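Local coordinates for tryptophan synthase alpha chain (Aquifex aeolicus, PDB 2EKC), which probably cleaves indoleglycerol phosphate to indole and glyceraldehyde 3-phosphate, as the alpha subunit of the enzyme that completes tryptophan biosynthesis, at residues Met1-Thr9 and Arg89-Leu98. Numbering follows the deposited sequence.
Sequences MGRISDKFT and RKEFPDIPFL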
loop_
_atom_site.group_PDB
_atom_site.type_symbol
_atom_site.label_atom_id
_atom_site.label_comp_id
_atom_site.label_asym_id
_atom_site.label_seq_id
_atom_site.Cartn_x
_atom_site.Cartn_y
_atom_site.Cartn_z
ATOM N N MET A 1 7.598 -10.999 -10.285
ATOM C CA MET A 1 6.818 -12.250 -10.104
ATOM C C MET A 1 5.353 -12.078 -10.534
ATOM O O MET A 1 5.046 -12.068 -11.730
ATOM C CB MET A 1 6.907 -12.698 -8.638
ATOM C CG MET A 1 6.375 -14.097 -8.339
ATOM S SD MET A 1 4.611 -14.168 -7.933
ATOM C CE MET A 1 3.977 -15.224 -9.249
ATOM N N GLY A 2 4.462 -11.918 -9.561
ATOM C CA GLY A 2 3.046 -11.791 -9.857
ATOM C C GLY A 2 2.530 -10.471 -10.396
ATOM O O GLY A 2 3.177 -9.810 -11.208
ATOM N N ARG A 3 1.345 -10.092 -9.928
ATOM C CA ARG A 3 0.690 -8.865 -10.368
ATOM C C ARG A 3 1.521 -7.602 -10.167
ATOM O O ARG A 3 1.421 -6.667 -10.956
ATOM C CB ARG A 3 -0.661 -8.693 -9.663
ATOM C CG ARG A 3 -1.712 -9.746 -9.997
ATOM C CD ARG A 3 -3.100 -9.269 -9.567
ATOM N NE ARG A 3 -4.158 -10.206 -9.933
ATOM C CZ ARG A 3 -4.455 -11.308 -9.251
ATOM N NH1 ARG A 3 -3.774 -11.617 -8.154
ATOM N NH2 ARG A 3 -5.437 -12.102 -9.666
ATOM N N ILE A 4 2.324 -7.564 -9.110
ATOM C CA ILE A 4 3.141 -6.387 -8.845
ATOM C C ILE A 4 4.177 -6.193 -9.944
ATOM O O ILE A 4 4.270 -5.119 -10.538
ATOM C CB ILE A 4 3.855 -6.494 -7.480
ATOM C CG1 ILE A 4 2.814 -6.528 -6.357
ATOM C CG2 ILE A 4 4.797 -5.316 -7.293
ATOM C CD1 ILE A 4 3.396 -6.728 -4.978
ATOM N N SER A 5 4.960 -7.231 -10.213
ATOM C CA SER A 5 5.967 -7.144 -11.259
ATOM C C SER A 5 5.326 -6.874 -12.614
ATOM O O SER A 5 5.824 -6.048 -13.379
ATOM C CB SER A 5 6.787 -8.430 -11.318
ATOM O OG SER A 5 7.696 -8.473 -10.235
ATOM N N ASP A 6 4.224 -7.562 -12.915
ATOM C CA ASP A 6 3.547 -7.349 -14.192
ATOM C C ASP A 6 3.120 -5.890 -14.328
ATOM O O ASP A 6 3.300 -5.274 -15.378
ATOM C CB ASP A 6 2.297 -8.227 -14.325
ATOM C CG ASP A 6 2.611 -9.716 -14.353
ATOM O OD1 ASP A 6 3.746 -10.091 -14.702
ATOM O OD2 ASP A 6 1.702 -10.512 -14.036
ATOM N N LYS A 7 2.552 -5.336 -13.263
ATOM C CA LYS A 7 2.088 -3.950 -13.301
ATOM C C LYS A 7 3.203 -2.946 -13.563
ATOM O O LYS A 7 3.047 -2.044 -14.384
ATOM C CB LYS A 7 1.373 -3.585 -11.998
ATOM C CG LYS A 7 0.822 -2.159 -11.984
ATOM C CD LYS A 7 -0.174 -1.916 -13.123
ATOM C CE LYS A 7 -1.419 -2.776 -12.974
ATOM N NZ LYS A 7 -2.400 -2.544 -14.075
ATOM N N PHE A 8 4.322 -3.083 -12.861
ATOM C CA PHE A 8 5.433 -2.158 -13.059
ATOM C C PHE A 8 6.030 -2.296 -14.459
ATOM O O PHE A 8 6.486 -1.319 -15.054
ATOM C CB PHE A 8 6.503 -2.368 -11.982
ATOM C CG PHE A 8 6.220 -1.620 -10.704
ATOM C CD1 PHE A 8 6.218 -0.226 -10.690
ATOM C CD2 PHE A 8 5.940 -2.303 -9.523
ATOM C CE1 PHE A 8 5.942 0.481 -9.519
ATOM C CE2 PHE A 8 5.661 -1.604 -8.341
ATOM C CZ PHE A 8 5.664 -0.210 -8.341
ATOM N N THR A 9 6.022 -3.510 -14.994
ATOM C CA THR A 9 6.538 -3.719 -16.339
ATOM C C THR A 9 5.591 -3.017 -17.309
ATOM O O THR A 9 6.018 -2.398 -18.284
ATOM C CB THR A 9 6.614 -5.221 -16.667
ATOM O OG1 THR A 9 7.602 -5.824 -15.830
ATOM C CG2 THR A 9 6.981 -5.444 -18.131
ATOM N N ARG A 89 -11.505 -7.911 -6.618
ATOM C CA ARG A 89 -10.685 -8.752 -7.475
ATOM C C ARG A 89 -11.441 -9.198 -8.726
ATOM O O ARG A 89 -10.859 -9.299 -9.806
ATOM C CB ARG A 89 -10.197 -9.980 -6.699
ATOM C CG ARG A 89 -9.431 -10.989 -7.553
ATOM C CD ARG A 89 -8.299 -10.308 -8.307
ATOM N NE ARG A 89 -7.217 -9.888 -7.422
ATOM C CZ ARG A 89 -6.491 -8.790 -7.602
ATOM N NH1 ARG A 89 -6.733 -7.988 -8.633
ATOM N NH2 ARG A 89 -5.510 -8.500 -6.756
ATOM N N LYS A 90 -12.737 -9.451 -8.584
ATOM C CA LYS A 90 -13.540 -9.891 -9.717
ATOM C C LYS A 90 -13.694 -8.799 -10.771
ATOM O O LYS A 90 -13.767 -9.086 -11.963
ATOM C CB LYS A 90 -14.925 -10.351 -9.247
ATOM C CG LYS A 90 -14.890 -11.411 -8.154
ATOM C CD LYS A 90 -16.181 -12.236 -8.104
ATOM C CE LYS A 90 -17.418 -11.374 -7.895
ATOM N NZ LYS A 90 -17.441 -10.709 -6.567
ATOM N N GLU A 91 -13.722 -7.545 -10.329
ATOM C CA GLU A 91 -13.887 -6.417 -11.240
ATOM C C GLU A 91 -12.577 -5.864 -11.789
ATOM O O GLU A 91 -12.553 -5.282 -12.868
ATOM C CB GLU A 91 -14.649 -5.297 -10.534
ATOM C CG GLU A 91 -15.937 -5.757 -9.890
ATOM C CD GLU A 91 -16.585 -4.673 -9.059
ATOM O OE1 GLU A 91 -16.986 -3.642 -9.636
ATOM O OE2 GLU A 91 -16.687 -4.853 -7.827
ATOM N N PHE A 92 -11.491 -6.039 -11.042
ATOM C CA PHE A 92 -10.183 -5.542 -11.460
ATOM C C PHE A 92 -9.173 -6.678 -11.338
ATOM O O PHE A 92 -8.363 -6.713 -10.414
ATOM C CB PHE A 92 -9.789 -4.357 -10.575
ATOM C CG PHE A 92 -10.772 -3.225 -10.627
ATOM C CD1 PHE A 92 -10.654 -2.229 -11.587
ATOM C CD2 PHE A 92 -11.846 -3.180 -9.747
ATOM C CE1 PHE A 92 -11.595 -1.205 -11.674
ATOM C CE2 PHE A 92 -12.792 -2.159 -9.826
ATOM C CZ PHE A 92 -12.665 -1.171 -10.791
ATOM N N PRO A 93 -9.210 -7.623 -12.290
ATOM C CA PRO A 93 -8.345 -8.803 -12.355
ATOM C C PRO A 93 -6.837 -8.626 -12.239
ATOM O O PRO A 93 -6.171 -9.448 -11.617
ATOM C CB PRO A 93 -8.724 -9.434 -13.697
ATOM C CG PRO A 93 -10.140 -9.028 -13.879
ATOM C CD PRO A 93 -10.108 -7.581 -13.458
ATOM N N ASP A 94 -6.295 -7.564 -12.824
ATOM C CA ASP A 94 -4.850 -7.386 -12.814
ATOM C C ASP A 94 -4.249 -6.341 -11.878
ATOM O O ASP A 94 -3.030 -6.205 -11.821
ATOM C CB ASP A 94 -4.375 -7.124 -14.243
ATOM C CG ASP A 94 -5.043 -8.045 -15.251
ATOM O OD1 ASP A 94 -5.008 -9.281 -15.048
ATOM O OD2 ASP A 94 -5.608 -7.532 -16.241
ATOM N N ILE A 95 -5.082 -5.605 -11.150
ATOM C CA ILE A 95 -4.570 -4.596 -10.225
ATOM C C ILE A 95 -4.012 -5.263 -8.964
ATOM O O ILE A 95 -4.723 -5.987 -8.266
ATOM C CB ILE A 95 -5.675 -3.596 -9.787
ATOM C CG1 ILE A 95 -6.247 -2.864 -11.007
ATOM C CG2 ILE A 95 -5.107 -2.607 -8.760
ATOM C CD1 ILE A 95 -5.234 -2.047 -11.782
ATOM N N PRO A 96 -2.726 -5.037 -8.660
ATOM C CA PRO A 96 -2.128 -5.639 -7.463
ATOM C C PRO A 96 -2.827 -5.143 -6.193
ATOM O O PRO A 96 -3.073 -3.942 -6.049
ATOM C CB PRO A 96 -0.679 -5.157 -7.523
ATOM C CG PRO A 96 -0.440 -4.962 -8.971
ATOM C CD PRO A 96 -1.710 -4.311 -9.441
ATOM N N PHE A 97 -3.142 -6.064 -5.284
ATOM C CA PHE A 97 -3.782 -5.730 -4.013
ATOM C C PHE A 97 -2.789 -5.982 -2.879
ATOM O O PHE A 97 -2.281 -7.096 -2.728
ATOM C CB PHE A 97 -5.017 -6.608 -3.754
ATOM C CG PHE A 97 -6.224 -6.265 -4.595
ATOM C CD1 PHE A 97 -6.156 -5.323 -5.613
ATOM C CD2 PHE A 97 -7.434 -6.920 -4.368
ATOM C CE1 PHE A 97 -7.270 -5.036 -6.396
ATOM C CE2 PHE A 97 -8.557 -6.645 -5.146
ATOM C CZ PHE A 97 -8.474 -5.699 -6.164
ATOM N N LEU A 98 -2.524 -4.954 -2.080
ATOM C CA LEU A 98 -1.609 -5.080 -0.947
ATOM C C LEU A 98 -2.401 -4.902 0.336
ATOM O O LEU A 98 -3.029 -3.858 0.546
ATOM C CB LEU A 98 -0.516 -4.013 -1.002
ATOM C CG LEU A 98 0.528 -4.075 -2.110
ATOM C CD1 LEU A 98 1.485 -2.907 -1.944
ATOM C CD2 LEU A 98 1.274 -5.398 -2.051
HETATM O O HOH W 1 -0.679 -6.650 -12.818
#
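The guanidinium groups of Arg3 and Arg89 stack flat on each other, their planes 1° apart and their centres 3.6 Å from one another, while the two side chains run past each other in opposite directions. The Arg3 side chain, extended from CG to NE, also carries NE to Pro93 O (2.7 Å), a bond tilted slightly out of the guanidinium plane. Arg89, bent at chi2 (53°) and chi3 (70°), folds back so that NH1 and NH2 grip Ile95 O, which lies in the plane of the Arg89 guanidinium, at 2.9 and 3.0 Å; the face of that group turned from Arg3 lies against the Phe97 ring. A water donates to both Arg3 O and Asp94 O. Apolar contacts centre on Pro96, whose ring packs on Arg3 CB, Ile4 CG1 and Lys7 CB, and Ile4 CD1 meets Leu98 CD2 at 3.9 Å. The amine of Lys7 pairs with Glu10. An alanine in place of Arg89 would probably leave Ile95 O without its two-nitrogen grip and uncover one face of the Arg3 guanidinium. Asp124, salt-bridged to both arginines, probably offsets their like charges; the stack ties helix 3-14 to the end of helix 78-91, while Pro93 O and Pro96 bring in the loop entering strand 97-100 of the TIM barrel.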